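Local coordinates for Serine/threonine-protein kinase Tel1 (Chaetomium thermophilum, PDB 6SKY), which probably acts as a DNA-damage sensor, transferring phosphate from ATP to serine or threonine of [ST]-Q motifs to switch on checkpoint signalling, at residues L2452-R2455 with I2456-H2460; S2505-P2508 with A2509-T2513; Y1884-A1887 with L1888-E1892. One frame throughout, in Å; residues are numbered along the deposited sequence.

How the contacts relate
All three contacts follow one helix turn to the next, contact 2 beginning in the loop that leads into its helix, so i to i+4 backbone bonds are common to them and the side chains make the difference. Contact 3 is the most buried, a hydrophobic piece of helix 1884-1898 in the FAT region. Contacts 1 and 2 are only partly buried: contact 1 is the C-terminal part of helix 2444-2459, with a tyrosine ring laid on a valine, and contact 2 is the start of helix 2507-2522, where a carboxylate approaches an indole. These two lie about 16 Å apart, centre to centre, and helix 2461-2472 packs against both. Contact 3, its centre about 56 Å from either, sits across the centre of the chain.

Contact 1. Residues L2452-R2455 with I2456-H2460; sequences LVYR and ICVDH
The last turns of helix 2444-2459, within the FAT region of this PI3-kinase-related kinase, bring Tyr2454 and Val2458 together one turn apart, a clear case of i to i+4 pairing on a helix surface. Val2458 places CG2 over one face of the Tyr2454 phenol ring, 4.1 Å from the centroid and 16° off the ring normal, a CH-pi contact displaced toward the CE2 and CZ rim. The tyrosine reaches this position because its CG stands opposite the backbone N (chi1 179°). On Val2458 it is the branch beside the backbone N that touches, while CG1 is the branch anti to that nitrogen.

Two further pairs with the same spacing lie elsewhere round the helix. Leu2452 CG meets Ile2456 CD1 at 4.1 Å, the two side chains crossing at a slant, and Val2453 CG1 approaches Cys2457 SG at 4.2 Å. Underneath runs the backbone: Cys2457 N donates to Val2453 O, and Asp2459 N to Arg2455 O at 3.0 Å. Val2458 N is less straight toward Tyr2454 O, with an angle at the hydrogen of 135°, and also makes a weak bond to Arg2455 O, three residues back. This divided bond comes just before His2460, the first residue to leave helical geometry.

Arg2455 and Asp2459 have opposite charges, yet their charged ends do not meet: Arg2455 NH2 remains 5.8 Å from Asp2459 OD2, which is hydrogen-bonded to Thr2424. Around the helix, Leu2452, Val2453 and Ile2456 rest on the short helix 2431-2434, Tyr2454 and Val2458 lean on helix 2483-2497, and Val2453 with Cys2457 meets Ile2468 of helix 2461-2472.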
loop_
_atom_site.group_PDB
_atom_site.type_symbol
_atom_site.label_atom_id
_atom_site.label_comp_id
_atom_site.label_asym_id
_atom_site.label_seq_id
_atom_site.Cartn_x
_atom_site.Cartn_y
_atom_site.Cartn_z
ATOM N N LEU A 2452 -29.390 37.443 9.413
ATOM C CA LEU A 2452 -29.131 36.041 9.711
ATOM C C LEU A 2452 -29.005 35.804 11.207
ATOM O O LEU A 2452 -29.561 34.836 11.736
ATOM C CB LEU A 2452 -27.869 35.582 8.992
ATOM C CG LEU A 2452 -27.381 34.168 9.274
ATOM C CD1 LEU A 2452 -28.280 33.172 8.607
ATOM C CD2 LEU A 2452 -25.971 34.006 8.798
ATOM N N VAL A 2453 -28.268 36.666 11.909
ATOM C CA VAL A 2453 -28.125 36.509 13.354
ATOM C C VAL A 2453 -29.474 36.650 14.042
ATOM O O VAL A 2453 -29.801 35.896 14.967
ATOM C CB VAL A 2453 -27.099 37.517 13.896
ATOM C CG1 VAL A 2453 -27.174 37.595 15.389
ATOM C CG2 VAL A 2453 -25.716 37.122 13.475
ATOM N N TYR A 2454 -30.286 37.604 13.594
ATOM C CA TYR A 2454 -31.623 37.779 14.141
ATOM C C TYR A 2454 -32.468 36.524 13.966
ATOM O O TYR A 2454 -33.120 36.064 14.909
ATOM C CB TYR A 2454 -32.277 38.977 13.462
ATOM C CG TYR A 2454 -33.679 39.263 13.902
ATOM C CD1 TYR A 2454 -33.927 39.987 15.045
ATOM C CD2 TYR A 2454 -34.756 38.824 13.160
ATOM C CE1 TYR A 2454 -35.205 40.249 15.446
ATOM C CE2 TYR A 2454 -36.035 39.083 13.553
ATOM C CZ TYR A 2454 -36.254 39.796 14.697
ATOM O OH TYR A 2454 -37.540 40.060 15.093
ATOM N N ARG A 2455 -32.473 35.954 12.761
ATOM C CA ARG A 2455 -33.280 34.765 12.521
ATOM C C ARG A 2455 -32.784 33.565 13.312
ATOM O O ARG A 2455 -33.594 32.745 13.757
ATOM C CB ARG A 2455 -33.314 34.448 11.033
ATOM C CG ARG A 2455 -34.120 35.442 10.245
ATOM C CD ARG A 2455 -34.311 35.012 8.812
ATOM N NE ARG A 2455 -33.052 34.948 8.085
ATOM C CZ ARG A 2455 -32.513 33.827 7.629
ATOM N NH1 ARG A 2455 -31.366 33.863 6.980
ATOM N NH2 ARG A 2455 -33.129 32.673 7.812
ATOM N N ILE A 2456 -31.472 33.437 13.509
ATOM C CA ILE A 2456 -30.979 32.353 14.353
ATOM C C ILE A 2456 -31.454 32.535 15.784
ATOM O O ILE A 2456 -31.896 31.580 16.427
ATOM C CB ILE A 2456 -29.448 32.257 14.292
ATOM C CG1 ILE A 2456 -28.987 31.891 12.895
ATOM C CG2 ILE A 2456 -28.965 31.220 15.267
ATOM C CD1 ILE A 2456 -27.515 32.002 12.729
ATOM N N CYS A 2457 -31.367 33.755 16.313
ATOM C CA CYS A 2457 -31.804 33.975 17.686
ATOM C C CYS A 2457 -33.306 33.832 17.848
ATOM O O CYS A 2457 -33.772 33.586 18.960
ATOM C CB CYS A 2457 -31.369 35.351 18.171
ATOM S SG CYS A 2457 -29.602 35.572 18.211
ATOM N N VAL A 2458 -34.076 33.986 16.775
ATOM C CA VAL A 2458 -35.519 33.802 16.889
ATOM C C VAL A 2458 -35.899 32.329 16.802
ATOM O O VAL A 2458 -36.759 31.859 17.548
ATOM C CB VAL A 2458 -36.247 34.639 15.830
ATOM C CG1 VAL A 2458 -37.698 34.287 15.800
ATOM C CG2 VAL A 2458 -36.096 36.086 16.141
ATOM N N ASP A 2459 -35.278 31.567 15.900
ATOM C CA ASP A 2459 -35.645 30.159 15.789
ATOM C C ASP A 2459 -35.079 29.327 16.926
ATOM O O ASP A 2459 -35.760 28.439 17.443
ATOM C CB ASP A 2459 -35.179 29.586 14.457
ATOM C CG ASP A 2459 -35.918 30.167 13.286
ATOM O OD1 ASP A 2459 -36.743 31.074 13.498
ATOM O OD2 ASP A 2459 -35.674 29.720 12.151
ATOM N N HIS A 2460 -33.839 29.580 17.321
ATOM C CA HIS A 2460 -33.158 28.809 18.358
ATOM C C HIS A 2460 -32.673 29.775 19.424
ATOM O O HIS A 2460 -31.502 30.164 19.435
ATOM C CB HIS A 2460 -32.009 28.000 17.764
ATOM C CG HIS A 2460 -32.398 27.222 16.551
ATOM N ND1 HIS A 2460 -32.759 25.896 16.603
ATOM C CD2 HIS A 2460 -32.514 27.591 15.257
ATOM C CE1 HIS A 2460 -33.069 25.479 15.391
ATOM N NE2 HIS A 2460 -32.931 26.490 14.556
#

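Contact 2. Residues S2505-P2508 with A2509-T2513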
loop_
_atom_site.group_PDB
_atom_site.type_symbol
_atom_site.label_atom_id
_atom_site.label_comp_id
_atom_site.label_asym_id
_atom_site.label_seq_id
_atom_site.Cartn_x
_atom_site.Cartn_y
_atom_site.Cartn_z
ATOM N N SER A 2505 -41.205 36.258 25.795
ATOM C CA SER A 2505 -41.125 35.791 27.164
ATOM C C SER A 2505 -39.826 35.059 27.447
ATOM O O SER A 2505 -39.625 34.594 28.572
ATOM C CB SER A 2505 -42.306 34.874 27.474
ATOM O OG SER A 2505 -42.183 33.649 26.772
ATOM N N ILE A 2506 -38.948 34.933 26.457
ATOM C CA ILE A 2506 -37.666 34.274 26.630
ATOM C C ILE A 2506 -36.534 35.280 26.751
ATOM O O ILE A 2506 -35.577 35.052 27.490
ATOM C CB ILE A 2506 -37.394 33.283 25.480
ATOM C CG1 ILE A 2506 -38.642 32.470 25.168
ATOM C CG2 ILE A 2506 -36.273 32.352 25.850
ATOM C CD1 ILE A 2506 -38.422 31.423 24.121
ATOM N N TRP A 2507 -36.618 36.388 26.042
ATOM C CA TRP A 2507 -35.542 37.364 26.106
ATOM C C TRP A 2507 -35.519 38.093 27.448
ATOM O O TRP A 2507 -34.433 38.291 28.003
ATOM C CB TRP A 2507 -35.636 38.358 24.947
ATOM C CG TRP A 2507 -34.718 39.520 25.093
ATOM C CD1 TRP A 2507 -35.072 40.798 25.329
ATOM C CD2 TRP A 2507 -33.289 39.505 25.034
ATOM N NE1 TRP A 2507 -33.962 41.594 25.414
ATOM C CE2 TRP A 2507 -32.851 40.818 25.238
ATOM C CE3 TRP A 2507 -32.339 38.509 24.831
ATOM C CZ2 TRP A 2507 -31.512 41.161 25.241
ATOM C CZ3 TRP A 2507 -31.015 38.853 24.835
ATOM C CH2 TRP A 2507 -30.610 40.165 25.039
ATOM N N PRO A 2508 -36.659 38.522 28.007
ATOM C CA PRO A 2508 -36.599 39.143 29.338
ATOM C C PRO A 2508 -36.125 38.200 30.425
ATOM O O PRO A 2508 -35.429 38.633 31.354
ATOM C CB PRO A 2508 -38.041 39.595 29.567
ATOM C CG PRO A 2508 -38.569 39.798 28.226
ATOM C CD PRO A 2508 -37.990 38.708 27.410
ATOM N N ALA A 2509 -36.481 36.921 30.341
ATOM C CA ALA A 2509 -35.993 35.960 31.321
ATOM C C ALA A 2509 -34.476 35.873 31.287
ATOM O O ALA A 2509 -33.816 35.943 32.328
ATOM C CB ALA A 2509 -36.619 34.596 31.066
ATOM N N ILE A 2510 -33.904 35.732 30.092
ATOM C CA ILE A 2510 -32.454 35.642 29.955
ATOM C C ILE A 2510 -31.797 36.940 30.395
ATOM O O ILE A 2510 -30.736 36.933 31.027
ATOM C CB ILE A 2510 -32.087 35.272 28.507
ATOM C CG1 ILE A 2510 -32.414 33.807 28.254
ATOM C CG2 ILE A 2510 -30.630 35.550 28.224
ATOM C CD1 ILE A 2510 -31.991 33.327 26.914
ATOM N N ASP A 2511 -32.445 38.069 30.123
ATOM C CA ASP A 2511 -31.929 39.361 30.560
ATOM C C ASP A 2511 -31.791 39.417 32.078
ATOM O O ASP A 2511 -30.693 39.621 32.617
ATOM C CB ASP A 2511 -32.856 40.461 30.055
ATOM C CG ASP A 2511 -32.122 41.719 29.696
ATOM O OD1 ASP A 2511 -30.879 41.698 29.701
ATOM O OD2 ASP A 2511 -32.783 42.733 29.409
ATOM N N GLN A 2512 -32.906 39.225 32.786
ATOM C CA GLN A 2512 -32.889 39.360 34.239
ATOM C C GLN A 2512 -31.999 38.308 34.883
ATOM O O GLN A 2512 -31.241 38.600 35.823
ATOM C CB GLN A 2512 -34.306 39.252 34.791
ATOM C CG GLN A 2512 -35.313 40.158 34.128
ATOM C CD GLN A 2512 -34.977 41.615 34.291
ATOM O OE1 GLN A 2512 -34.269 42.001 35.217
ATOM N NE2 GLN A 2512 -35.479 42.439 33.385
ATOM N N THR A 2513 -32.071 37.077 34.386
ATOM C CA THR A 2513 -31.293 36.001 34.967
ATOM C C THR A 2513 -29.800 36.224 34.779
ATOM O O THR A 2513 -29.016 35.975 35.698
ATOM C CB THR A 2513 -31.728 34.685 34.354
ATOM O OG1 THR A 2513 -33.068 34.403 34.764
ATOM C CG2 THR A 2513 -30.833 33.592 34.820
#
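Side-chain approach in this contact centres on Trp2507 and Asp2511, four residues apart. The carboxylate comes to one side of the indole, with Asp2511 CG 4.3 Å above the Trp2507 ring plane and displaced toward the rim, and Asp2511 OD2 lies 4.3 Å from Trp2507 NE1. Its charge is met elsewhere: OD1 forms a salt bridge with Arg2473 and a weak hydrogen bond with Trp2469.

Backbone bonding marks the N-terminal turn of helix 2507-2522. Ile2506, still outside the helix, already offers its carbonyl O to Ile2510 N at 3.2 Å. Trp2507 O then takes Asp2511 N at 2.9 Å, and Pro2508 O takes Gln2512 N in a nearly straight bond of 176°. Pro2508 itself occupies the first turn, where no N-H is needed, since the first-turn nitrogens have no helical carbonyl one turn back.

A side-chain hydroxyl adds a second grip one turn on: Thr2513 OG1 donates to Ala2509 O at 3.0 Å, on the opposite face of the carbonyl plane from Thr2513 N, which binds the same oxygen.

Apolar packing joins the turn to its neighbours: Ile2506, Trp2507 and Ile2510 touch Met2465 of helix 2461-2472, and Thr2513 reaches Met2550 of helix 2541-2552.

Contact 3. Residues Y1884-A1887 with L1888-E1892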
loop_
_atom_site.group_PDB
_atom_site.type_symbol
_atom_site.label_atom_id
_atom_site.label_comp_id
_atom_site.label_asym_id
_atom_site.label_seq_id
_atom_site.Cartn_x
_atom_site.Cartn_y
_atom_site.Cartn_z
ATOM N N TYR A 1884 -12.099 -15.122 32.067
ATOM C CA TYR A 1884 -10.873 -14.473 31.624
ATOM C C TYR A 1884 -10.677 -13.076 32.190
ATOM O O TYR A 1884 -9.534 -12.663 32.391
ATOM C CB TYR A 1884 -10.833 -14.436 30.102
ATOM C CG TYR A 1884 -10.767 -15.814 29.513
ATOM C CD1 TYR A 1884 -9.677 -16.624 29.742
ATOM C CD2 TYR A 1884 -11.798 -16.311 28.751
ATOM C CE1 TYR A 1884 -9.611 -17.878 29.223
ATOM C CE2 TYR A 1884 -11.740 -17.568 28.227
ATOM C CZ TYR A 1884 -10.645 -18.345 28.463
ATOM O OH TYR A 1884 -10.585 -19.608 27.935
ATOM N N LYS A 1885 -11.743 -12.341 32.481
ATOM C CA LYS A 1885 -11.568 -11.055 33.142
ATOM C C LYS A 1885 -11.174 -11.238 34.598
ATOM O O LYS A 1885 -10.335 -10.497 35.121
ATOM C CB LYS A 1885 -12.841 -10.235 33.021
ATOM C CG LYS A 1885 -13.144 -9.813 31.614
ATOM C CD LYS A 1885 -14.565 -9.370 31.490
ATOM C CE LYS A 1885 -14.787 -8.631 30.204
ATOM N NZ LYS A 1885 -14.219 -9.367 29.064
ATOM N N VAL A 1886 -11.757 -12.232 35.266
ATOM C CA VAL A 1886 -11.326 -12.590 36.611
ATOM C C VAL A 1886 -9.872 -13.032 36.599
ATOM O O VAL A 1886 -9.091 -12.679 37.488
ATOM C CB VAL A 1886 -12.252 -13.679 37.180
ATOM C CG1 VAL A 1886 -11.865 -14.019 38.569
ATOM C CG2 VAL A 1886 -13.679 -13.220 37.141
ATOM N N ALA A 1887 -9.480 -13.793 35.580
ATOM C CA ALA A 1887 -8.101 -14.245 35.470
ATOM C C ALA A 1887 -7.148 -13.081 35.266
ATOM O O ALA A 1887 -6.046 -13.073 35.817
ATOM C CB ALA A 1887 -7.971 -15.238 34.326
ATOM N N LEU A 1888 -7.552 -12.086 34.478
ATOM C CA LEU A 1888 -6.709 -10.914 34.279
ATOM C C LEU A 1888 -6.566 -10.107 35.561
ATOM O O LEU A 1888 -5.471 -9.631 35.880
ATOM C CB LEU A 1888 -7.280 -10.052 33.163
ATOM C CG LEU A 1888 -6.508 -8.801 32.774
ATOM C CD1 LEU A 1888 -5.099 -9.142 32.405
ATOM C CD2 LEU A 1888 -7.187 -8.147 31.628
ATOM N N LEU A 1889 -7.650 -9.942 36.314
ATOM C CA LEU A 1889 -7.541 -9.256 37.595
ATOM C C LEU A 1889 -6.596 -9.987 38.543
ATOM O O LEU A 1889 -5.768 -9.360 39.217
ATOM C CB LEU A 1889 -8.921 -9.102 38.217
ATOM C CG LEU A 1889 -9.002 -8.503 39.617
ATOM C CD1 LEU A 1889 -8.485 -7.100 39.649
ATOM C CD2 LEU A 1889 -10.417 -8.528 40.073
ATOM N N PHE A 1890 -6.692 -11.314 38.605
ATOM C CA PHE A 1890 -5.786 -12.069 39.465
ATOM C C PHE A 1890 -4.348 -11.968 38.986
ATOM O O PHE A 1890 -3.427 -11.905 39.800
ATOM C CB PHE A 1890 -6.210 -13.527 39.530
ATOM C CG PHE A 1890 -7.402 -13.772 40.384
ATOM C CD1 PHE A 1890 -7.650 -12.995 41.481
ATOM C CD2 PHE A 1890 -8.277 -14.786 40.083
ATOM C CE1 PHE A 1890 -8.747 -13.226 42.259
ATOM C CE2 PHE A 1890 -9.366 -15.020 40.860
ATOM C CZ PHE A 1890 -9.603 -14.241 41.946
ATOM N N ALA A 1891 -4.131 -11.956 37.673
ATOM C CA ALA A 1891 -2.778 -11.830 37.149
ATOM C C ALA A 1891 -2.170 -10.483 37.504
ATOM O O ALA A 1891 -0.971 -10.387 37.785
ATOM C CB ALA A 1891 -2.785 -12.030 35.640
ATOM N N GLU A 1892 -2.981 -9.431 37.510
ATOM C CA GLU A 1892 -2.469 -8.125 37.906
ATOM C C GLU A 1892 -2.155 -8.071 39.394
ATOM O O GLU A 1892 -1.141 -7.491 39.797
ATOM C CB GLU A 1892 -3.461 -7.046 37.521
ATOM C CG GLU A 1892 -3.719 -7.034 36.050
ATOM C CD GLU A 1892 -3.631 -5.661 35.469
ATOM O OE1 GLU A 1892 -3.462 -4.705 36.250
ATOM O OE2 GLU A 1892 -3.730 -5.531 34.232
#
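Tyr1884 O accepts the N-H of Leu1888 at 2.9 Å, and from there an unbroken run of i to i+4 bonds carries the backbone from residues 1884-1887 into 1888-1892. This is regular alpha helix, the opening turns of helix 1884-1898 in the FAT region, a helical array that packs here against the kinase domain. Leu1889 N to Lys1885 O and Phe1890 N to Val1886 O are the straighter bonds, the first of them with an angle at the hydrogen of 164°. The bond from Leu1888 N is more bent at 149°, its donor tilted well away from the carbonyl plane of Tyr1884, and Ala1891 N closes the series on Ala1887 O at 2.9 Å.

Among the side chains, Val1886 and Phe1890 carry the contact. They lie alongside each other and point the same way, off one flank of the helix toward helix 1836-1849, with Phe1890 also meeting helix 1871-1880. Ile1846 and Leu1847 of the former touch the phenylalanine, as do Met1871 and Ala1875 of the latter, while Val1886 rests on Ile1843 and Leu1847. Ala1887 and Ala1891, again one turn apart, meet Ile1920 and Leu1917 of helix 1916-1923. Leu1888 and Lys1885 turn to Phe2736 of helix 2732-2755, and at the far end Glu1892 forms a salt bridge with Arg2739 of that same helix, so helix 1884-1898 of the FAT region packs on helix 2732-2755 of the kinase domain.

The valine branch that meets the ring is CG1, set opposite the backbone N by a chi1 of -178°. It passes nearer to one side of the ring than to its far end: Val1886 CG1 lies 3.5 Å from Phe1890 CE2.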